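Local coordinates for protein benzoylformate Decarboxylase (Polynucleobacter necessarius, PDB 4K9Q) that probably decarboxylates benzoylformate to benzaldehyde and carbon dioxide, using bound thiamine diphosphate and a magnesium ion, at residues Asp10-Lys14 and Leu15-Thr19; Gln180-Pro184 and Asp185-Glu189; Gln437-Tyr440 and Thr441-Gln445. All blocks are in the same frame, centred on the assembly; numbering follows the deposited sequence.

The three contacts are local, each made along or at an end of one helix, and they follow one another in the chain. Interaction 1 belongs to the N-terminal cofactor-binding domain, interaction 2 caps the start of helix 184-196, and interaction 3 lies in the C-terminal cofactor-binding domain. Interactions 1 and 3 come within about 8 Å at their nearest atoms and share strand 40-43 as a neighbour: T18 bonds N40, T441 bonds L43. Interaction 2 is remote, its centre about 46 Å from that of interaction 3. Interaction 3 is near the cofactor, the Q437 side chain being about 10 Å from a bound thiamine diphosphate; interactions 1 and 2 lie away from the cofactor and metal sites.

Interaction 1: residues Asp10-Lys14 and Leu15-Thr19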
ATOM      1  N   ASP A  10       8.452 -22.606  22.402  1.00 13.81           N
ATOM      2  CA  ASP A  10       9.765 -23.256  22.423  1.00 14.16           C
ATOM      3  C   ASP A  10      10.793 -22.525  21.547  1.00 13.99           C
ATOM      4  O   ASP A  10      11.957 -22.379  21.928  1.00 14.11           O
ATOM      5  CB  ASP A  10       9.668 -24.727  22.029  1.00 17.06           C
ATOM      6  CG  ASP A  10       9.382 -25.637  23.220  1.00 23.79           C
ATOM      7  OD1 ASP A  10       9.527 -25.194  24.385  1.00 22.78           O
ATOM      8  OD2 ASP A  10       9.026 -26.808  22.981  1.00 25.14           O
ATOM      9  N   LEU A  11      10.364 -22.057  20.377  1.00 12.05           N
ATOM     10  CA  LEU A  11      11.229 -21.222  19.543  1.00 12.70           C
ATOM     11  C   LEU A  11      11.642 -19.950  20.280  1.00 14.35           C
ATOM     12  O   LEU A  11      12.812 -19.566  20.283  1.00 14.68           O
ATOM     13  CB  LEU A  11      10.538 -20.871  18.217  1.00 15.09           C
ATOM     14  CG  LEU A  11      11.269 -19.845  17.347  1.00 13.74           C
ATOM     15  CD1 LEU A  11      12.577 -20.426  16.820  1.00 13.40           C
ATOM     16  CD2 LEU A  11      10.388 -19.405  16.195  1.00 12.29           C
ATOM     17  N   LEU A  12      10.676 -19.295  20.913  1.00 12.48           N
ATOM     18  CA  LEU A  12      10.950 -18.049  21.602  1.00 12.10           C
ATOM     19  C   LEU A  12      11.949 -18.274  22.733  1.00 14.38           C
ATOM     20  O   LEU A  12      12.812 -17.441  22.976  1.00 13.86           O
ATOM     21  CB  LEU A  12       9.646 -17.413  22.095  1.00 12.64           C
ATOM     22  CG  LEU A  12       8.753 -16.890  20.963  1.00 14.09           C
ATOM     23  CD1 LEU A  12       7.417 -16.412  21.512  1.00 13.29           C
ATOM     24  CD2 LEU A  12       9.454 -15.777  20.171  1.00 16.39           C
ATOM     25  N   ARG A  13      11.853 -19.422  23.406  1.00 13.15           N
ATOM     26  CA  ARG A  13      12.851 -19.778  24.414  1.00 14.45           C
ATOM     27  C   ARG A  13      14.238 -19.882  23.799  1.00 15.03           C
ATOM     28  O   ARG A  13      15.207 -19.349  24.343  1.00 16.92           O
ATOM     29  CB  ARG A  13      12.504 -21.116  25.070  1.00 14.20           C
ATOM     30  CG  ARG A  13      11.383 -21.015  26.061  1.00 15.02           C
ATOM     31  CD  ARG A  13      11.119 -22.365  26.724  1.00 17.73           C
ATOM     32  NE  ARG A  13       9.964 -22.243  27.593  1.00 16.10           N
ATOM     33  CZ  ARG A  13       8.733 -22.576  27.244  1.00 16.80           C
ATOM     34  NH1 ARG A  13       8.492 -23.088  26.043  1.00 20.47           N
ATOM     35  NH2 ARG A  13       7.743 -22.396  28.101  1.00 19.55           N
ATOM     36  N   LYS A  14      14.329 -20.573  22.667  1.00 16.41           N
ATOM     37  CA  LYS A  14      15.592 -20.743  21.968  1.00 17.07           C
ATOM     38  C   LYS A  14      16.182 -19.396  21.540  1.00 17.82           C
ATOM     39  O   LYS A  14      17.391 -19.177  21.651  1.00 18.59           O
ATOM     40  CB  LYS A  14      15.395 -21.665  20.761  1.00 18.48           C
ATOM     41  CG  LYS A  14      16.633 -21.881  19.913  1.00 25.01           C
ATOM     42  CD  LYS A  14      17.735 -22.557  20.698  1.00 26.84           C
ATOM     43  CE  LYS A  14      18.857 -23.008  19.771  1.00 37.05           C
ATOM     44  NZ  LYS A  14      19.916 -23.742  20.522  1.00 42.65           N
ATOM     45  N   LEU A  15      15.323 -18.497  21.058  1.00 16.17           N
ATOM     46  CA  LEU A  15      15.744 -17.158  20.647  1.00 15.23           C
ATOM     47  C   LEU A  15      16.011 -16.224  21.821  1.00 16.05           C
ATOM     48  O   LEU A  15      16.541 -15.123  21.630  1.00 19.10           O
ATOM     49  CB  LEU A  15      14.694 -16.535  19.716  1.00 12.89           C
ATOM     50  CG  LEU A  15      14.524 -17.282  18.387  1.00 14.79           C
ATOM     51  CD1 LEU A  15      13.331 -16.767  17.583  1.00 15.64           C
ATOM     52  CD2 LEU A  15      15.809 -17.227  17.545  1.00 19.74           C
ATOM     53  N   GLN A  16      15.631 -16.666  23.020  1.00 15.20           N
ATOM     54  CA  GLN A  16      15.758 -15.881  24.244  1.00 18.38           C
ATOM     55  C   GLN A  16      14.913 -14.605  24.228  1.00 17.05           C
ATOM     56  O   GLN A  16      15.322 -13.559  24.740  1.00 18.81           O
ATOM     57  CB  GLN A  16      17.224 -15.583  24.546  1.00 21.96           C
ATOM     58  CG  GLN A  16      18.060 -16.865  24.662  1.00 25.67           C
ATOM     59  CD  GLN A  16      19.506 -16.589  25.014  1.00 38.97           C
ATOM     60  OE1 GLN A  16      19.806 -15.689  25.797  1.00 43.26           O
ATOM     61  NE2 GLN A  16      20.415 -17.360  24.426  1.00 43.24           N
ATOM     62  N   VAL A  17      13.730 -14.715  23.637  1.00 14.37           N
ATOM     63  CA  VAL A  17      12.759 -13.627  23.622  1.00 13.04           C
ATOM     64  C   VAL A  17      11.585 -14.084  24.480  1.00 13.39           C
ATOM     65  O   VAL A  17      10.670 -14.751  23.994  1.00 13.21           O
ATOM     66  CB  VAL A  17      12.321 -13.322  22.174  1.00 12.97           C
ATOM     67  CG1 VAL A  17      11.236 -12.243  22.135  1.00 13.68           C
ATOM     68  CG2 VAL A  17      13.540 -12.889  21.348  1.00 15.76           C
ATOM     69  N   THR A  18      11.624 -13.753  25.767  1.00 13.29           N
ATOM     70  CA  THR A  18      10.655 -14.332  26.699  1.00 14.54           C
ATOM     71  C   THR A  18       9.846 -13.287  27.474  1.00 16.28           C
ATOM     72  O   THR A  18       9.231 -13.595  28.500  1.00 15.92           O
ATOM     73  CB  THR A  18      11.326 -15.329  27.676  1.00 20.21           C
ATOM     74  OG1 THR A  18      12.285 -14.639  28.481  1.00 22.40           O
ATOM     75  CG2 THR A  18      12.034 -16.440  26.896  1.00 18.54           C
ATOM     76  N   THR A  19       9.845 -12.055  26.975  1.00 12.77           N
ATOM     77  CA  THR A  19       8.983 -11.023  27.534  1.00 13.80           C
ATOM     78  C   THR A  19       7.926 -10.592  26.530  1.00 13.25           C
ATOM     79  O   THR A  19       8.237 -10.303  25.377  1.00 13.72           O
ATOM     80  CB  THR A  19       9.770  -9.785  27.998  1.00 13.80           C
ATOM     81  OG1 THR A  19      10.753 -10.186  28.961  1.00 19.28           O
ATOM     82  CG2 THR A  19       8.821  -8.769  28.649  1.00 14.37           C
TER
HETATM   83  O   HOH W   1      19.437 -19.954  23.064  1.00 33.86           O
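L12 and R13 lend their carbonyls to V17 and Q16 as helix 4-15 ends in a Schellman motif, with Q16 at a positive phi of 63°. The outer bond runs from V17 N to L12 O at 3.0 Å, five residues back, and the inner one from Q16 N to R13 O, also 3.0 Å, with its donor well above the carbonyl plane. Just before the turn, L15 N still makes the helical bond to L11 O (2.8 Å).

The apolar pair that accompanies such an end is present: L12 CD2 stands 4.3 Å from V17 CB, and both side chains rest on I66 of strand 66-69. One turn back, L11 carries CG beside its carbonyl carbon (chi1 172°), which turns the branch along the helix so that L15 CD1 lies 3.7 Å from L11 CG and nearly as close to L11 CD1. Helix 135-147 meets this pair, F139 touching L11 while M140 and Y143 touch L15. With an alanine here in place of L11, the L15 CD1 methyl would probably lose its contact with the leucine branch, leaving a gap beside F139.

On the polar side, a water donates to K14 O at 2.6 Å and accepts from Q16 NE2 at 3.1 Å. R13 has its main ionic partner in D38; its NH1 also forms a salt bridge with D10 OD1, whose hydrogen bond is weak in angle.

The last-turn carbonyls of L11, L12 and R13 therefore all have N-H donors and that of K14 has water, while the L12-V17 contact packs the outgoing chain against the last turn, consistent with a defined exit toward strand 19-22.

Interaction 2: residues Gln180-Pro184 and Asp185-Glu189; sequences QGPDP and DKVKE
D183 swings its carboxylate forward over the first turn of the helix because CG lies opposite the backbone N (chi1 -175°), and this lets OD1 cap the amide of D185. That bond, D183 OD1 to D185 N, is 2.9 Å, and the N-H arrives 41° out of the carboxylate plane. D183 is thus the N-cap of helix 184-196, and its carbonyl O also takes V187 N at 3.0 Å, with a weak additional bond from K186 N.

The residue before the cap and the fourth after it form a hydrophobic staple: P182 CG presses on V187 CG2 at 3.4 Å, tighter than usual for two carbons. D183 OD1 and D185 OD2 are 4.0 Å apart. A water donating to D183 OD2 (2.6 Å) and to D185 OD2 bridges the two carboxylates, and R179 of the second subunit forms a salt bridge with D183 OD1 that probably eases the repulsion.

Strand 309-312 lies alongside, its L311 touching both P182 and K186. Two residues before the cap, G181 joins an antiparallel ladder with a strand of the second subunit, so the helix starts directly at a subunit interface.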
ATOM      1  N   GLN A 180      26.620  -5.132   9.914  1.00 14.47           N
ATOM      2  CA  GLN A 180      27.381  -5.180   8.675  1.00 14.81           C
ATOM      3  C   GLN A 180      28.461  -4.121   8.713  1.00 15.49           C
ATOM      4  O   GLN A 180      28.255  -3.022   9.256  1.00 17.07           O
ATOM      5  CB  GLN A 180      26.487  -4.943   7.472  1.00 16.56           C
ATOM      6  CG  GLN A 180      25.602  -6.110   7.147  1.00 17.85           C
ATOM      7  CD  GLN A 180      25.127  -6.049   5.732  0.68 16.11           C
ATOM      8  OE1 GLN A 180      23.993  -5.660   5.467  0.74 15.90           O
ATOM      9  NE2 GLN A 180      26.003  -6.413   4.796  1.00 18.86           N
ATOM     10  N   GLY A 181      29.612  -4.464   8.148  1.00 17.40           N
ATOM     11  CA  GLY A 181      30.757  -3.579   8.126  1.00 18.03           C
ATOM     12  C   GLY A 181      30.846  -2.752   6.861  1.00 15.27           C
ATOM     13  O   GLY A 181      30.029  -2.879   5.951  1.00 16.70           O
ATOM     14  N   PRO A 182      31.847  -1.870   6.808  1.00 14.45           N
ATOM     15  CA  PRO A 182      32.014  -0.912   5.721  1.00 12.35           C
ATOM     16  C   PRO A 182      32.759  -1.531   4.549  1.00 15.85           C
ATOM     17  O   PRO A 182      33.515  -2.477   4.739  1.00 18.88           O
ATOM     18  CB  PRO A 182      32.896   0.160   6.357  1.00 14.09           C
ATOM     19  CG  PRO A 182      33.757  -0.609   7.315  1.00 16.95           C
ATOM     20  CD  PRO A 182      32.885  -1.731   7.841  1.00 14.79           C
ATOM     21  N   ASP A 183      32.552  -0.986   3.357  1.00 14.20           N
ATOM     22  CA  ASP A 183      33.394  -1.318   2.214  1.00 15.80           C
ATOM     23  C   ASP A 183      34.814  -0.843   2.545  1.00 14.72           C
ATOM     24  O   ASP A 183      35.032   0.346   2.783  1.00 15.40           O
ATOM     25  CB  ASP A 183      32.860  -0.600   0.970  1.00 17.28           C
ATOM     26  CG  ASP A 183      33.599  -0.982  -0.298  1.00 17.38           C
ATOM     27  OD1 ASP A 183      34.766  -1.413  -0.214  1.00 18.53           O
ATOM     28  OD2 ASP A 183      33.016  -0.821  -1.386  1.00 19.21           O
ATOM     29  N   PRO A 184      35.787  -1.769   2.593  1.00 19.33           N
ATOM     30  CA  PRO A 184      37.174  -1.370   2.884  1.00 16.35           C
ATOM     31  C   PRO A 184      37.711  -0.275   1.950  1.00 18.24           C
ATOM     32  O   PRO A 184      38.489   0.569   2.402  1.00 19.83           O
ATOM     33  CB  PRO A 184      37.971  -2.670   2.698  1.00 19.56           C
ATOM     34  CG  PRO A 184      37.035  -3.620   2.003  1.00 25.20           C
ATOM     35  CD  PRO A 184      35.661  -3.227   2.429  1.00 20.41           C
ATOM     36  N   ASP A 185      37.298  -0.279   0.684  1.00 17.84           N
ATOM     37  CA  ASP A 185      37.702   0.779  -0.254  1.00 18.88           C
ATOM     38  C   ASP A 185      37.198   2.150   0.194  1.00 19.07           C
ATOM     39  O   ASP A 185      37.859   3.168  -0.015  1.00 18.06           O
ATOM     40  CB  ASP A 185      37.176   0.511  -1.667  1.00 21.08           C
ATOM     41  CG  ASP A 185      37.842  -0.681  -2.330  1.00 28.76           C
ATOM     42  OD1 ASP A 185      38.948  -1.065  -1.895  1.00 31.43           O
ATOM     43  OD2 ASP A 185      37.255  -1.223  -3.293  1.00 29.04           O
ATOM     44  N   LYS A 186      36.008   2.175   0.788  1.00 16.50           N
ATOM     45  CA  LYS A 186      35.428   3.429   1.247  1.00 15.15           C
ATOM     46  C   LYS A 186      36.081   3.886   2.548  1.00 14.58           C
ATOM     47  O   LYS A 186      36.273   5.086   2.764  1.00 16.94           O
ATOM     48  CB  LYS A 186      33.906   3.286   1.387  1.00 14.99           C
ATOM     49  CG  LYS A 186      33.173   3.293   0.056  1.00 19.39           C
ATOM     50  CD  LYS A 186      33.131   4.705  -0.497  1.00 20.38           C
ATOM     51  CE  LYS A 186      32.519   4.774  -1.879  1.00 25.47           C
ATOM     52  NZ  LYS A 186      32.575   6.174  -2.386  1.00 24.01           N
ATOM     53  N   VAL A 187      36.432   2.941   3.417  1.00 19.27           N
ATOM     54  CA  VAL A 187      37.165   3.299   4.628  1.00 15.40           C
ATOM     55  C   VAL A 187      38.479   3.971   4.233  1.00 17.18           C
ATOM     56  O   VAL A 187      38.862   4.993   4.804  1.00 17.73           O
ATOM     57  CB  VAL A 187      37.482   2.085   5.516  1.00 16.70           C
ATOM     58  CG1 VAL A 187      38.273   2.522   6.743  1.00 17.57           C
ATOM     59  CG2 VAL A 187      36.205   1.372   5.941  1.00 16.00           C
ATOM     60  N   LYS A 188      39.169   3.385   3.258  1.00 18.42           N
ATOM     61  CA  LYS A 188      40.435   3.941   2.781  1.00 19.45           C
ATOM     62  C   LYS A 188      40.241   5.347   2.215  1.00 18.28           C
ATOM     63  O   LYS A 188      40.988   6.271   2.542  1.00 18.12           O
ATOM     64  CB  LYS A 188      41.049   3.024   1.720  1.00 19.97           C
ATOM     65  CG  LYS A 188      42.420   3.469   1.246  1.00 30.28           C
ATOM     66  CD  LYS A 188      43.039   2.443   0.296  1.00 42.86           C
ATOM     67  CE  LYS A 188      44.378   2.930  -0.258  1.00 55.56           C
ATOM     68  NZ  LYS A 188      44.996   1.958  -1.217  1.00 54.65           N
ATOM     69  N   GLU A 189      39.228   5.502   1.371  1.00 17.52           N
ATOM     70  CA  GLU A 189      38.896   6.803   0.803  1.00 17.57           C
ATOM     71  C   GLU A 189      38.596   7.830   1.900  1.00 17.88           C
ATOM     72  O   GLU A 189      39.107   8.954   1.879  1.00 17.57           O
ATOM     73  CB  GLU A 189      37.698   6.666  -0.136  1.00 18.58           C
ATOM     74  CG  GLU A 189      37.256   7.985  -0.762  1.00 20.68           C
ATOM     75  CD  GLU A 189      35.905   7.888  -1.447  1.00 26.33           C
ATOM     76  OE1 GLU A 189      35.471   6.753  -1.765  1.00 26.83           O
ATOM     77  OE2 GLU A 189      35.274   8.948  -1.663  1.00 27.68           O
TER
HETATM   78  O   HOH W   2      34.358  -0.404  -3.628  1.00 20.87           O

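Interaction 3: residues Gln437-Tyr440 and Thr441-Gln445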
ATOM      1  N   GLN A 437      -1.313   6.707  31.098  1.00 10.15           N
ATOM      2  CA  GLN A 437      -1.687   5.391  31.625  1.00 11.86           C
ATOM      3  C   GLN A 437      -0.470   4.512  31.928  1.00  9.31           C
ATOM      4  O   GLN A 437      -0.565   3.563  32.714  1.00 10.70           O
ATOM      5  CB  GLN A 437      -2.626   4.646  30.664  1.00 10.88           C
ATOM      6  CG  GLN A 437      -3.860   5.444  30.265  1.00 11.42           C
ATOM      7  CD  GLN A 437      -3.671   6.153  28.944  1.00 12.83           C
ATOM      8  OE1 GLN A 437      -2.567   6.584  28.628  1.00 12.65           O
ATOM      9  NE2 GLN A 437      -4.743   6.274  28.163  1.00 12.81           N
ATOM     10  N   GLY A 438       0.661   4.822  31.294  1.00 10.51           N
ATOM     11  CA  GLY A 438       1.891   4.069  31.504  1.00  8.88           C
ATOM     12  C   GLY A 438       2.293   3.993  32.971  1.00  9.24           C
ATOM     13  O   GLY A 438       2.938   3.035  33.393  1.00  9.71           O
ATOM     14  N   ILE A 439       1.930   5.013  33.743  1.00  9.34           N
ATOM     15  CA  ILE A 439       2.251   5.036  35.173  1.00  9.07           C
ATOM     16  C   ILE A 439       1.774   3.763  35.872  1.00 10.29           C
ATOM     17  O   ILE A 439       2.468   3.206  36.732  1.00 10.40           O
ATOM     18  CB  ILE A 439       1.625   6.266  35.864  1.00 10.01           C
ATOM     19  CG1 ILE A 439       2.190   7.554  35.256  1.00  9.98           C
ATOM     20  CG2 ILE A 439       1.889   6.235  37.364  1.00 11.05           C
ATOM     21  CD1 ILE A 439       1.494   8.809  35.761  1.00 13.07           C
ATOM     22  N   TYR A 440       0.591   3.293  35.489  1.00  8.95           N
ATOM     23  CA  TYR A 440       0.014   2.100  36.083  1.00 10.75           C
ATOM     24  C   TYR A 440       0.966   0.913  35.998  1.00 10.96           C
ATOM     25  O   TYR A 440       1.125   0.162  36.954  1.00 11.63           O
ATOM     26  CB  TYR A 440      -1.304   1.759  35.396  1.00 11.84           C
ATOM     27  CG  TYR A 440      -2.035   0.589  36.022  1.00 10.01           C
ATOM     28  CD1 TYR A 440      -2.609   0.700  37.291  1.00 12.13           C
ATOM     29  CD2 TYR A 440      -2.157  -0.620  35.350  1.00 10.17           C
ATOM     30  CE1 TYR A 440      -3.282  -0.369  37.867  1.00 12.21           C
ATOM     31  CE2 TYR A 440      -2.831  -1.691  35.913  1.00 11.42           C
ATOM     32  CZ  TYR A 440      -3.387  -1.562  37.170  1.00 12.81           C
ATOM     33  OH  TYR A 440      -4.051  -2.648  37.703  1.00 12.98           O
ATOM     34  N   THR A 441       1.597   0.737  34.844  1.00  9.42           N
ATOM     35  CA  THR A 441       2.500  -0.396  34.664  1.00  8.92           C
ATOM     36  C   THR A 441       3.715  -0.245  35.571  1.00 10.30           C
ATOM     37  O   THR A 441       4.171  -1.216  36.171  1.00  9.64           O
ATOM     38  CB  THR A 441       2.938  -0.531  33.195  1.00 10.72           C
ATOM     39  OG1 THR A 441       1.774  -0.731  32.384  1.00  9.91           O
ATOM     40  CG2 THR A 441       3.868  -1.731  33.028  1.00  8.34           C
ATOM     41  N   GLY A 442       4.231   0.974  35.669  1.00 10.01           N
ATOM     42  CA  GLY A 442       5.319   1.262  36.591  1.00  9.48           C
ATOM     43  C   GLY A 442       4.955   0.852  38.014  1.00 10.93           C
ATOM     44  O   GLY A 442       5.719   0.187  38.698  1.00 10.12           O
ATOM     45  N   VAL A 443       3.782   1.267  38.467  1.00 10.44           N
ATOM     46  CA  VAL A 443       3.345   0.952  39.824  1.00 10.49           C
ATOM     47  C   VAL A 443       3.156  -0.558  40.020  1.00 11.92           C
ATOM     48  O   VAL A 443       3.661  -1.140  40.986  1.00 12.78           O
ATOM     49  CB  VAL A 443       2.063   1.719  40.186  1.00  9.59           C
ATOM     50  CG1 VAL A 443       1.563   1.293  41.546  1.00 11.19           C
ATOM     51  CG2 VAL A 443       2.350   3.222  40.183  1.00 10.23           C
ATOM     52  N   GLN A 444       2.445  -1.191  39.094  1.00 10.82           N
ATOM     53  CA  GLN A 444       2.128  -2.608  39.220  1.00 11.80           C
ATOM     54  C   GLN A 444       3.366  -3.497  39.149  1.00 12.22           C
ATOM     55  O   GLN A 444       3.429  -4.531  39.820  1.00 13.99           O
ATOM     56  CB  GLN A 444       1.096  -3.033  38.165  1.00 11.01           C
ATOM     57  CG  GLN A 444      -0.283  -2.452  38.395  1.00 14.84           C
ATOM     58  CD  GLN A 444      -0.897  -2.934  39.688  1.00 13.79           C
ATOM     59  OE1 GLN A 444      -0.837  -4.120  40.013  1.00 17.11           O
ATOM     60  NE2 GLN A 444      -1.476  -2.016  40.442  1.00 13.80           N
ATOM     61  N   GLN A 445       4.348  -3.094  38.340  1.00 12.59           N
ATOM     62  CA  GLN A 445       5.595  -3.844  38.210  1.00 10.64           C
ATOM     63  C   GLN A 445       6.626  -3.439  39.267  1.00 13.26           C
ATOM     64  O   GLN A 445       7.693  -4.046  39.364  1.00 15.10           O
ATOM     65  CB  GLN A 445       6.195  -3.673  36.807  1.00 12.22           C
ATOM     66  CG  GLN A 445       5.304  -4.168  35.674  1.00 10.55           C
ATOM     67  CD  GLN A 445       5.088  -5.679  35.699  1.00 15.11           C
ATOM     68  OE1 GLN A 445       6.012  -6.449  35.965  1.00 20.28           O
ATOM     69  NE2 GLN A 445       3.862  -6.103  35.425  1.00 17.08           N
TER
HETATM   70  O   HOH W   3      -0.405   0.974  31.737  1.00 10.86           O
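Helix 438-445, where Y440 and Q444 meet one turn apart, belongs to the crossover between the neighbouring parallel strands 423-428 and 449-455 of the C-terminal cofactor-binding fold. Its backbone is held by V443 N to I439 O (2.9 Å) and Q444 N to Y440 O (2.9 Å), whereas the bonds that T441 N and G442 N make to G438 O are weak, the first bent and the second long.

The main side-chain contact is a CH-pi interaction. Q444 CG sits over one face of the Y440 ring, 3.6 Å from its centroid and 17° off the normal. Q444 bends at chi2 (-63°), which carries the amide past the ring's rim near CE1 and CZ; its plane is 28° from that of the ring, and Q444 NE2 lies 3.6 Å from Y440 CE1. On another side of the helix I439 CG2 and V443 CG2 are 4.2 Å apart, and I439 also touches L404 of helix 403-417.

A water donates both to Q437 O and to T441 OG1, at 2.8 Å each, and T441 OG1 bonds L43 O as well. Q437 NE2 hydrogen-bonds Q433 O of the third subunit.

The Y440 ring has its hydroxyl bonded to P480 O of the third subunit and one face against Q444 CG, which probably limits its rotation; Q444 also packs on that P480 of the third subunit, so the pair lies at the subunit interface.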